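Local coordinates for putative protein (Aquifex aeolicus, PDB 1T6T), which is of unknown function but carries a Toprim domain resembling that of RNase M5, and so probably acts on nucleic acid in a metal-dependent way, at residues S9-E14 / K102-I107; G28-K33 / H108-N113; H74-N79 / N96-L101. All blocks are in the same frame, centred on the assembly; numbering follows the deposited sequence.

Contact 1: residues S9-E14 / K102-I107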
loop_
_atom_site.group_PDB
_atom_site.type_symbol
_atom_site.label_atom_id
_atom_site.label_comp_id
_atom_site.label_asym_id
_atom_site.label_seq_id
_atom_site.Cartn_x
_atom_site.Cartn_y
_atom_site.Cartn_z
ATOM N N SER B 9 1.449 -7.174 25.184
ATOM C CA SER B 9 0.262 -6.778 25.930
ATOM C C SER B 9 0.414 -5.372 26.506
ATOM O O SER B 9 -0.496 -4.550 26.398
ATOM C CB SER B 9 -0.006 -7.770 27.064
ATOM O OG SER B 9 -1.067 -7.316 27.887
ATOM N N GLU B 10 1.562 -5.098 27.119
ATOM C CA GLU B 10 1.799 -3.781 27.698
ATOM C C GLU B 10 1.971 -2.736 26.600
ATOM O O GLU B 10 1.617 -1.573 26.780
ATOM C CB GLU B 10 3.039 -3.800 28.596
ATOM C CG GLU B 10 2.957 -4.798 29.746
ATOM C CD GLU B 10 4.048 -4.591 30.784
ATOM O OE1 GLU B 10 5.213 -4.363 30.395
ATOM O OE2 GLU B 10 3.741 -4.664 31.994
ATOM N N TRP B 11 2.520 -3.161 25.465
ATOM C CA TRP B 11 2.732 -2.270 24.323
ATOM C C TRP B 11 1.364 -1.802 23.818
ATOM O O TRP B 11 1.150 -0.620 23.546
ATOM C CB TRP B 11 3.476 -3.027 23.217
ATOM C CG TRP B 11 3.776 -2.222 21.990
ATOM C CD1 TRP B 11 4.866 -1.427 21.768
ATOM C CD2 TRP B 11 2.983 -2.159 20.802
ATOM N NE1 TRP B 11 4.802 -0.876 20.507
ATOM C CE2 TRP B 11 3.656 -1.309 19.894
ATOM C CE3 TRP B 11 1.769 -2.739 20.414
ATOM C CZ2 TRP B 11 3.153 -1.027 18.620
ATOM C CZ3 TRP B 11 1.269 -2.455 19.144
ATOM C CH2 TRP B 11 1.964 -1.607 18.264
ATOM N N ILE B 12 0.435 -2.744 23.708
ATOM C CA ILE B 12 -0.916 -2.439 23.251
ATOM C C ILE B 12 -1.627 -1.508 24.233
ATOM O O ILE B 12 -2.348 -0.599 23.828
ATOM C CB ILE B 12 -1.739 -3.735 23.071
ATOM C CG1 ILE B 12 -1.197 -4.519 21.872
ATOM C CG2 ILE B 12 -3.210 -3.406 22.877
ATOM C CD1 ILE B 12 -1.885 -5.844 21.626
ATOM N N LYS B 13 -1.424 -1.738 25.526
ATOM C CA LYS B 13 -2.045 -0.903 26.545
ATOM C C LYS B 13 -1.536 0.533 26.428
ATOM O O LYS B 13 -2.308 1.489 26.519
ATOM C CB LYS B 13 -1.728 -1.447 27.939
ATOM C CG LYS B 13 -2.309 -0.613 29.073
ATOM C CD LYS B 13 -1.963 -1.200 30.435
ATOM C CE LYS B 13 -2.621 -2.559 30.641
ATOM N NZ LYS B 13 -2.273 -3.153 31.967
ATOM N N GLU B 14 -0.233 0.676 26.223
ATOM C CA GLU B 14 0.383 1.988 26.096
ATOM C C GLU B 14 -0.086 2.672 24.810
ATOM O O GLU B 14 -0.330 3.876 24.786
ATOM C CB GLU B 14 1.903 1.847 26.086
ATOM C CG GLU B 14 2.622 2.933 26.853
ATOM C CD GLU B 14 2.179 3.001 28.305
ATOM O OE1 GLU B 14 2.349 1.997 29.032
ATOM O OE2 GLU B 14 1.658 4.056 28.719
ATOM N N LYS B 102 10.623 -3.388 16.802
ATOM C CA LYS B 102 11.814 -3.890 16.131
ATOM C C LYS B 102 12.601 -4.888 16.979
ATOM O O LYS B 102 13.411 -5.651 16.451
ATOM C CB LYS B 102 12.717 -2.724 15.727
ATOM C CG LYS B 102 12.096 -1.811 14.680
ATOM C CD LYS B 102 12.994 -0.624 14.372
ATOM C CE LYS B 102 12.408 0.229 13.262
ATOM N NZ LYS B 102 13.259 1.417 12.978
ATOM N N LYS B 103 12.355 -4.890 18.286
ATOM C CA LYS B 103 13.057 -5.799 19.184
ATOM C C LYS B 103 12.343 -7.139 19.328
ATOM O O LYS B 103 12.900 -8.086 19.883
ATOM C CB LYS B 103 13.228 -5.162 20.566
ATOM C CG LYS B 103 11.933 -5.016 21.356
ATOM C CD LYS B 103 12.167 -4.327 22.697
ATOM C CE LYS B 103 12.617 -2.883 22.512
ATOM N NZ LYS B 103 12.951 -2.231 23.809
ATOM N N TRP B 104 11.113 -7.223 18.830
ATOM C CA TRP B 104 10.352 -8.462 18.928
ATOM C C TRP B 104 10.150 -9.125 17.575
ATOM O O TRP B 104 10.438 -8.538 16.534
ATOM C CB TRP B 104 8.992 -8.212 19.589
ATOM C CG TRP B 104 9.101 -7.685 20.992
ATOM C CD1 TRP B 104 10.063 -7.996 21.913
ATOM C CD2 TRP B 104 8.206 -6.773 21.639
ATOM N NE1 TRP B 104 9.822 -7.333 23.092
ATOM C CE2 TRP B 104 8.689 -6.577 22.954
ATOM C CE3 TRP B 104 7.042 -6.105 21.238
ATOM C CZ2 TRP B 104 8.045 -5.738 23.872
ATOM C CZ3 TRP B 104 6.402 -5.270 22.151
ATOM C CH2 TRP B 104 6.908 -5.095 23.454
ATOM N N ASN B 105 9.656 -10.355 17.594
ATOM C CA ASN B 105 9.442 -11.080 16.357
ATOM C C ASN B 105 8.109 -10.728 15.713
ATOM O O ASN B 105 7.120 -11.451 15.844
ATOM C CB ASN B 105 9.521 -12.583 16.594
ATOM C CG ASN B 105 9.501 -13.365 15.305
ATOM O OD1 ASN B 105 9.511 -12.783 14.217
ATOM N ND2 ASN B 105 9.479 -14.689 15.410
ATOM N N ILE B 106 8.096 -9.602 15.014
ATOM C CA ILE B 106 6.899 -9.140 14.336
ATOM C C ILE B 106 7.315 -8.301 13.137
ATOM O O ILE B 106 8.335 -7.612 13.173
ATOM C CB ILE B 106 6.020 -8.283 15.279
ATOM C CG1 ILE B 106 4.740 -7.853 14.557
ATOM C CG2 ILE B 106 6.800 -7.068 15.756
ATOM C CD1 ILE B 106 3.720 -7.182 15.462
ATOM N N ILE B 107 6.545 -8.387 12.063
ATOM C CA ILE B 107 6.833 -7.601 10.874
ATOM C C ILE B 107 5.590 -6.815 10.485
ATOM O O ILE B 107 5.662 -5.618 10.218
ATOM C CB ILE B 107 7.246 -8.491 9.690
ATOM C CG1 ILE B 107 8.627 -9.099 9.953
ATOM C CG2 ILE B 107 7.260 -7.672 8.402
ATOM C CD1 ILE B 107 9.742 -8.076 10.111
#
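An aromatic cluster on one flank of the Toprim α/β fold brings W11, on the N-terminal helix 8-18, against W104, in the loop that follows helix 96-101. It illustrates how a small ring-to-ring contact can take part in joining an N-terminal helix to a distant loop: the two segments bury only 76 Å² between them, and the backbones stay apart, with CA of W11 and CA of W104 separated by 11.2 Å. The indoles form an offset edge-to-face pair, the benzo edge of W104 directed to the face of W11. Their planes stand at 78°, and the five-membered ring of W11 and the six-membered ring of W104 have centroids 5.8 Å apart. The nearest approach is W11 CB to W104 CZ3, 3.8 Å, with CB lying in the plane of the W104 ring at its rim. W11 holds CG opposite its own backbone N (chi1 -179°), which carries the indole off the helix surface into the fold. There W11 NE1 is hydrogen-bonded to F97 O, while the ring also packs on F100 and L101 of helix 96-101. F100 meets W104 edge-to-face as well, completing the cluster. W104 gains a further apolar cover from its neighbour in sequence: K103 CG sits 3.5 Å above one face of the indole, displaced toward the rim.

Contact 2: residues G28-K33 / H108-N113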
loop_
_atom_site.group_PDB
_atom_site.type_symbol
_atom_site.label_atom_id
_atom_site.label_comp_id
_atom_site.label_asym_id
_atom_site.label_seq_id
_atom_site.Cartn_x
_atom_site.Cartn_y
_atom_site.Cartn_z
ATOM N N GLY B 28 -3.064 -0.677 5.888
ATOM C CA GLY B 28 -4.315 -1.273 5.456
ATOM C C GLY B 28 -5.502 -1.365 6.387
ATOM O O GLY B 28 -5.400 -1.202 7.604
ATOM N N LYS B 29 -6.650 -1.648 5.781
ATOM C CA LYS B 29 -7.898 -1.773 6.515
ATOM C C LYS B 29 -7.816 -2.921 7.517
ATOM O O LYS B 29 -8.421 -2.860 8.582
ATOM C CB LYS B 29 -9.051 -1.995 5.531
ATOM C CG LYS B 29 -10.431 -1.867 6.149
ATOM C CD LYS B 29 -11.524 -1.884 5.083
ATOM C CE LYS B 29 -11.524 -3.187 4.297
ATOM N NZ LYS B 29 -12.604 -3.213 3.269
ATOM N N ASN B 30 -7.067 -3.968 7.179
ATOM C CA ASN B 30 -6.920 -5.103 8.083
ATOM C C ASN B 30 -6.053 -4.748 9.285
ATOM O O ASN B 30 -6.209 -5.324 10.360
ATOM C CB ASN B 30 -6.342 -6.309 7.344
ATOM C CG ASN B 30 -7.394 -7.051 6.553
ATOM O OD1 ASN B 30 -8.284 -7.682 7.127
ATOM N ND2 ASN B 30 -7.314 -6.967 5.230
ATOM N N ASP B 31 -5.136 -3.801 9.106
ATOM C CA ASP B 31 -4.298 -3.371 10.220
ATOM C C ASP B 31 -5.207 -2.596 11.166
ATOM O O ASP B 31 -5.115 -2.726 12.383
ATOM C CB ASP B 31 -3.167 -2.455 9.748
ATOM C CG ASP B 31 -2.229 -3.139 8.774
ATOM O OD1 ASP B 31 -1.979 -4.349 8.948
ATOM O OD2 ASP B 31 -1.733 -2.469 7.845
ATOM N N LYS B 32 -6.091 -1.791 10.589
ATOM C CA LYS B 32 -7.023 -1.003 11.380
ATOM C C LYS B 32 -7.972 -1.936 12.135
ATOM O O LYS B 32 -8.291 -1.701 13.300
ATOM C CB LYS B 32 -7.805 -0.055 10.465
ATOM C CG LYS B 32 -8.780 0.861 11.188
ATOM C CD LYS B 32 -9.328 1.922 10.251
ATOM C CE LYS B 32 -10.317 2.833 10.966
ATOM N NZ LYS B 32 -10.791 3.933 10.083
ATOM N N LYS B 33 -8.409 -3.003 11.474
ATOM C CA LYS B 33 -9.311 -3.960 12.108
ATOM C C LYS B 33 -8.630 -4.682 13.265
ATOM O O LYS B 33 -9.239 -4.912 14.311
ATOM C CB LYS B 33 -9.819 -4.977 11.081
ATOM C CG LYS B 33 -10.860 -4.403 10.137
ATOM C CD LYS B 33 -11.370 -5.439 9.150
ATOM C CE LYS B 33 -12.622 -4.939 8.437
ATOM N NZ LYS B 33 -12.410 -3.617 7.783
ATOM N N HIS B 108 4.453 -7.506 10.471
ATOM C CA HIS B 108 3.175 -6.906 10.100
ATOM C C HIS B 108 2.329 -6.619 11.331
ATOM O O HIS B 108 2.129 -7.494 12.172
ATOM C CB HIS B 108 2.424 -7.852 9.165
ATOM C CG HIS B 108 3.199 -8.230 7.943
ATOM N ND1 HIS B 108 3.430 -7.352 6.907
ATOM C CD2 HIS B 108 3.823 -9.384 7.605
ATOM C CE1 HIS B 108 4.163 -7.947 5.982
ATOM N NE2 HIS B 108 4.415 -9.181 6.381
ATOM N N ILE B 109 1.829 -5.389 11.434
ATOM C CA ILE B 109 1.006 -4.993 12.566
ATOM C C ILE B 109 -0.177 -5.945 12.696
ATOM O O ILE B 109 -0.663 -6.211 13.792
ATOM C CB ILE B 109 0.478 -3.548 12.389
ATOM C CG1 ILE B 109 1.642 -2.603 12.060
ATOM C CG2 ILE B 109 -0.240 -3.100 13.653
ATOM C CD1 ILE B 109 2.783 -2.624 13.063
ATOM N N GLU B 110 -0.623 -6.479 11.566
ATOM C CA GLU B 110 -1.750 -7.400 11.555
ATOM C C GLU B 110 -1.477 -8.637 12.414
ATOM O O GLU B 110 -2.404 -9.323 12.839
ATOM C CB GLU B 110 -2.052 -7.826 10.115
ATOM C CG GLU B 110 -3.486 -8.249 9.885
ATOM C CD GLU B 110 -3.747 -8.644 8.448
ATOM O OE1 GLU B 110 -3.208 -7.974 7.540
ATOM O OE2 GLU B 110 -4.502 -9.614 8.224
ATOM N N GLU B 111 -0.204 -8.920 12.677
ATOM C CA GLU B 111 0.164 -10.081 13.484
ATOM C C GLU B 111 -0.336 -10.009 14.927
ATOM O O GLU B 111 -0.409 -11.029 15.609
ATOM C CB GLU B 111 1.686 -10.272 13.489
ATOM C CG GLU B 111 2.264 -10.741 12.165
ATOM C CD GLU B 111 3.780 -10.849 12.197
ATOM O OE1 GLU B 111 4.314 -11.494 13.123
ATOM O OE2 GLU B 111 4.437 -10.295 11.296
ATOM N N ILE B 112 -0.680 -8.816 15.398
ATOM C CA ILE B 112 -1.162 -8.686 16.770
ATOM C C ILE B 112 -2.503 -9.383 16.977
ATOM O O ILE B 112 -2.898 -9.647 18.111
ATOM C CB ILE B 112 -1.308 -7.204 17.199
ATOM C CG1 ILE B 112 -2.358 -6.504 16.333
ATOM C CG2 ILE B 112 0.032 -6.500 17.104
ATOM C CD1 ILE B 112 -2.624 -5.064 16.735
ATOM N N ASN B 113 -3.206 -9.689 15.891
ATOM C CA ASN B 113 -4.496 -10.355 16.019
ATOM C C ASN B 113 -4.367 -11.869 16.182
ATOM O O ASN B 113 -5.258 -12.457 16.831
ATOM C CB ASN B 113 -5.410 -10.012 14.830
ATOM C CG ASN B 113 -4.883 -10.527 13.506
ATOM O OD1 ASN B 113 -5.421 -10.199 12.448
ATOM N ND2 ASN B 113 -3.837 -11.341 13.553
HETATM O O HOH W 1 -7.287 -7.892 10.679
HETATM O O HOH W 2 0.001 -5.681 8.672
HETATM O O HOH W 3 -3.522 -5.079 6.713
#
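D31 and E110 bring the two backbones closest, their CA atoms 5.0 Å apart, where the first turn of helix 29-36 meets a short 3-10 turn, 109-112, near the C-terminal end of the model. In this Toprim fold the helix leaves the tip of strand 23-26, and G28 takes its N-cap position. G28 N donates to D31 OD2 at 3.0 Å, an almost straight bond of 161° tilted from the carboxylate plane; this is one half of a capping box, the other being absent because G28 has no side chain. The bond turns the other oxygen, D31 OD1, toward the 3-10 turn, where it lies 3.7 Å from E110 CB.

No direct hydrogen bond joins the segments; water does the joining. One water accepts a bond from E110 N, although its approach to D31 OD1 is too short to be trusted. Another donates to E110 OE1 and, weakly, to D31 OD1. These two oxygens carry like charge and stand 4.1 Å apart, unbonded, their carboxylate planes differing by 61°. Their nearness is probably eased by R77 of the second subunit, which forms a salt bridge with E110 and places the contact at the dimer interface. In the same segment, H108 ND1 and I109 N both bond to the carboxylate of D70, an aspartate probably belonging to the DxD motif of Toprim domains. E110 is extended beyond CG, which carries its carboxylate over the start of the helix, OE1 resting 3.6 Å from N30 CB.

Contact 3: residues H74-N79 / N96-L101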
loop_
_atom_site.group_PDB
_atom_site.type_symbol
_atom_site.label_atom_id
_atom_site.label_comp_id
_atom_site.label_asym_id
_atom_site.label_seq_id
_atom_site.Cartn_x
_atom_site.Cartn_y
_atom_site.Cartn_z
ATOM N N HIS B 74 8.414 -2.584 2.202
ATOM C CA HIS B 74 7.251 -1.824 1.768
ATOM C C HIS B 74 6.799 -0.850 2.857
ATOM O O HIS B 74 6.508 0.314 2.581
ATOM C CB HIS B 74 6.122 -2.796 1.402
ATOM C CG HIS B 74 4.866 -2.129 0.935
ATOM N ND1 HIS B 74 3.880 -1.707 1.799
ATOM C CD2 HIS B 74 4.434 -1.820 -0.311
ATOM C CE1 HIS B 74 2.892 -1.168 1.106
ATOM N NE2 HIS B 74 3.203 -1.223 -0.176
ATOM N N GLY B 75 6.753 -1.330 4.095
ATOM C CA GLY B 75 6.334 -0.484 5.198
ATOM C C GLY B 75 7.329 0.612 5.539
ATOM O O GLY B 75 6.938 1.720 5.908
ATOM N N GLU B 76 8.618 0.311 5.425
ATOM C CA GLU B 76 9.657 1.285 5.732
ATOM C C GLU B 76 9.641 2.450 4.742
ATOM O O GLU B 76 9.878 3.595 5.123
ATOM C CB GLU B 76 11.026 0.602 5.737
ATOM C CG GLU B 76 12.170 1.469 6.253
ATOM C CD GLU B 76 11.937 1.993 7.664
ATOM O OE1 GLU B 76 11.479 1.218 8.530
ATOM O OE2 GLU B 76 12.225 3.184 7.909
ATOM N N ARG B 77 9.371 2.163 3.471
ATOM C CA ARG B 77 9.310 3.217 2.462
ATOM C C ARG B 77 8.134 4.145 2.758
ATOM O O ARG B 77 8.261 5.369 2.692
ATOM C CB ARG B 77 9.150 2.613 1.067
ATOM C CG ARG B 77 10.368 1.848 0.594
ATOM C CD ARG B 77 10.074 1.095 -0.689
ATOM N NE ARG B 77 11.273 0.456 -1.222
ATOM C CZ ARG B 77 11.267 -0.443 -2.198
ATOM N NH1 ARG B 77 10.121 -0.814 -2.752
ATOM N NH2 ARG B 77 12.409 -0.968 -2.627
ATOM N N ILE B 78 6.988 3.561 3.088
ATOM C CA ILE B 78 5.809 4.361 3.398
ATOM C C ILE B 78 6.049 5.151 4.684
ATOM O O ILE B 78 5.678 6.320 4.786
ATOM C CB ILE B 78 4.556 3.477 3.572
ATOM C CG1 ILE B 78 4.259 2.749 2.262
ATOM C CG2 ILE B 78 3.360 4.335 3.972
ATOM C CD1 ILE B 78 3.043 1.847 2.325
ATOM N N ASN B 79 6.677 4.508 5.663
ATOM C CA ASN B 79 6.965 5.173 6.924
ATOM C C ASN B 79 7.791 6.431 6.677
ATOM O O ASN B 79 7.471 7.501 7.185
ATOM C CB ASN B 79 7.742 4.249 7.861
ATOM C CG ASN B 79 7.886 4.829 9.256
ATOM O OD1 ASN B 79 6.930 4.854 10.027
ATOM N ND2 ASN B 79 9.080 5.313 9.577
ATOM N N ASN B 96 8.186 6.020 18.218
ATOM C CA ASN B 96 8.539 5.185 19.360
ATOM C C ASN B 96 7.834 3.838 19.413
ATOM O O ASN B 96 8.450 2.833 19.746
ATOM C CB ASN B 96 8.292 5.933 20.672
ATOM C CG ASN B 96 9.164 7.166 20.812
ATOM O OD1 ASN B 96 10.341 7.149 20.458
ATOM N ND2 ASN B 96 8.591 8.239 21.338
ATOM N N PHE B 97 6.546 3.804 19.095
ATOM C CA PHE B 97 5.815 2.545 19.145
ATOM C C PHE B 97 6.285 1.570 18.083
ATOM O O PHE B 97 6.467 0.380 18.355
ATOM C CB PHE B 97 4.314 2.805 19.018
ATOM C CG PHE B 97 3.701 3.358 20.269
ATOM C CD1 PHE B 97 3.375 2.517 21.329
ATOM C CD2 PHE B 97 3.485 4.725 20.406
ATOM C CE1 PHE B 97 2.842 3.032 22.513
ATOM C CE2 PHE B 97 2.954 5.250 21.584
ATOM C CZ PHE B 97 2.633 4.400 22.638
ATOM N N ARG B 98 6.486 2.075 16.873
ATOM C CA ARG B 98 6.950 1.236 15.783
ATOM C C ARG B 98 8.372 0.755 16.069
ATOM O O ARG B 98 8.688 -0.417 15.873
ATOM C CB ARG B 98 6.918 2.017 14.465
ATOM C CG ARG B 98 7.356 1.202 13.255
ATOM C CD ARG B 98 7.055 1.945 11.960
ATOM N NE ARG B 98 7.402 1.167 10.771
ATOM C CZ ARG B 98 8.601 1.155 10.201
ATOM N NH1 ARG B 98 9.585 1.885 10.708
ATOM N NH2 ARG B 98 8.816 0.421 9.117
ATOM N N ASN B 99 9.228 1.658 16.533
ATOM C CA ASN B 99 10.608 1.282 16.822
ATOM C C ASN B 99 10.712 0.239 17.920
ATOM O O ASN B 99 11.630 -0.580 17.915
ATOM C CB ASN B 99 11.445 2.507 17.197
ATOM C CG ASN B 99 11.718 3.408 16.013
ATOM O OD1 ASN B 99 11.654 2.975 14.859
ATOM N ND2 ASN B 99 12.038 4.666 16.290
ATOM N N PHE B 100 9.776 0.263 18.861
ATOM C CA PHE B 100 9.795 -0.703 19.950
ATOM C C PHE B 100 9.578 -2.125 19.425
ATOM O O PHE B 100 10.185 -3.077 19.920
ATOM C CB PHE B 100 8.719 -0.366 20.982
ATOM C CG PHE B 100 9.066 -0.813 22.373
ATOM C CD1 PHE B 100 9.932 -0.058 23.160
ATOM C CD2 PHE B 100 8.561 -2.005 22.883
ATOM C CE1 PHE B 100 10.292 -0.487 24.441
ATOM C CE2 PHE B 100 8.915 -2.441 24.160
ATOM C CZ PHE B 100 9.783 -1.681 24.939
ATOM N N LEU B 101 8.722 -2.264 18.417
ATOM C CA LEU B 101 8.431 -3.573 17.841
ATOM C C LEU B 101 9.640 -4.207 17.159
ATOM O O LEU B 101 9.679 -5.422 16.957
ATOM C CB LEU B 101 7.281 -3.468 16.830
ATOM C CG LEU B 101 5.909 -3.027 17.352
ATOM C CD1 LEU B 101 4.914 -2.973 16.196
ATOM C CD2 LEU B 101 5.429 -3.991 18.424
HETATM O O HOH W 4 12.600 3.166 10.684
#
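R98 and E76 are joined by a salt bridge. Both NH1 and NH2 of R98 converge end-on upon one oxygen, E76 OE1, the shorter bond being NH2 to OE1 at 2.8 Å. The acceptor lies in the guanidinium plane, but both nitrogens come from one face of the carboxylate, the two planes being turned by 53°. A bend at chi2 of E76 (57°) swings its acid back to the arginine edge. Water 4 donates to E76 OE2 and weakly accepts from NH1; E76 OE2 also accepts from Q80 NE2.

Stacking is the second component: the N79 amide lies nearly parallel to the guanidinium, 15° between planes, with CG 3.6 Å above it. N79 ND2 bonds to E95, whereas its buried OD1 has no polar partner in the model.

Backbone carbonyls supply the rest, F69 O receiving R98 NE and D70 O receiving NH2. A leucine in place of R98 would probably leave the E76 carboxylate with only neutral partners and these two carbonyls without their donors.

The extended arginine thus spans two nearly antiparallel helices, 73-88 and 96-101, whose local axes stay 13.4 Å apart, beside strand 64-67, where N79 packs on L67.

How the contacts relate
The centres of the three contacts lie about 12 to 13 Å apart, in a fold built on a four-stranded parallel sheet. Along the chain the segments run 9-14, 28-33, 74-79, 96-101, 102-107 and 108-113, so contacts 1 and 2 cross while contact 3 falls within the span of both. The last three segments are consecutive: helix 96-101 and the tail after it meet three different helices in turn, 73-88, 8-18 and 29-36. L101 touches both W11 and I109, linking the three sites. Contacts 2 and 3 also face the second subunit, E110 of one subunit pairing with R77 of the other, so the C-terminal segment packs against its own chain and takes part in the subunit interface.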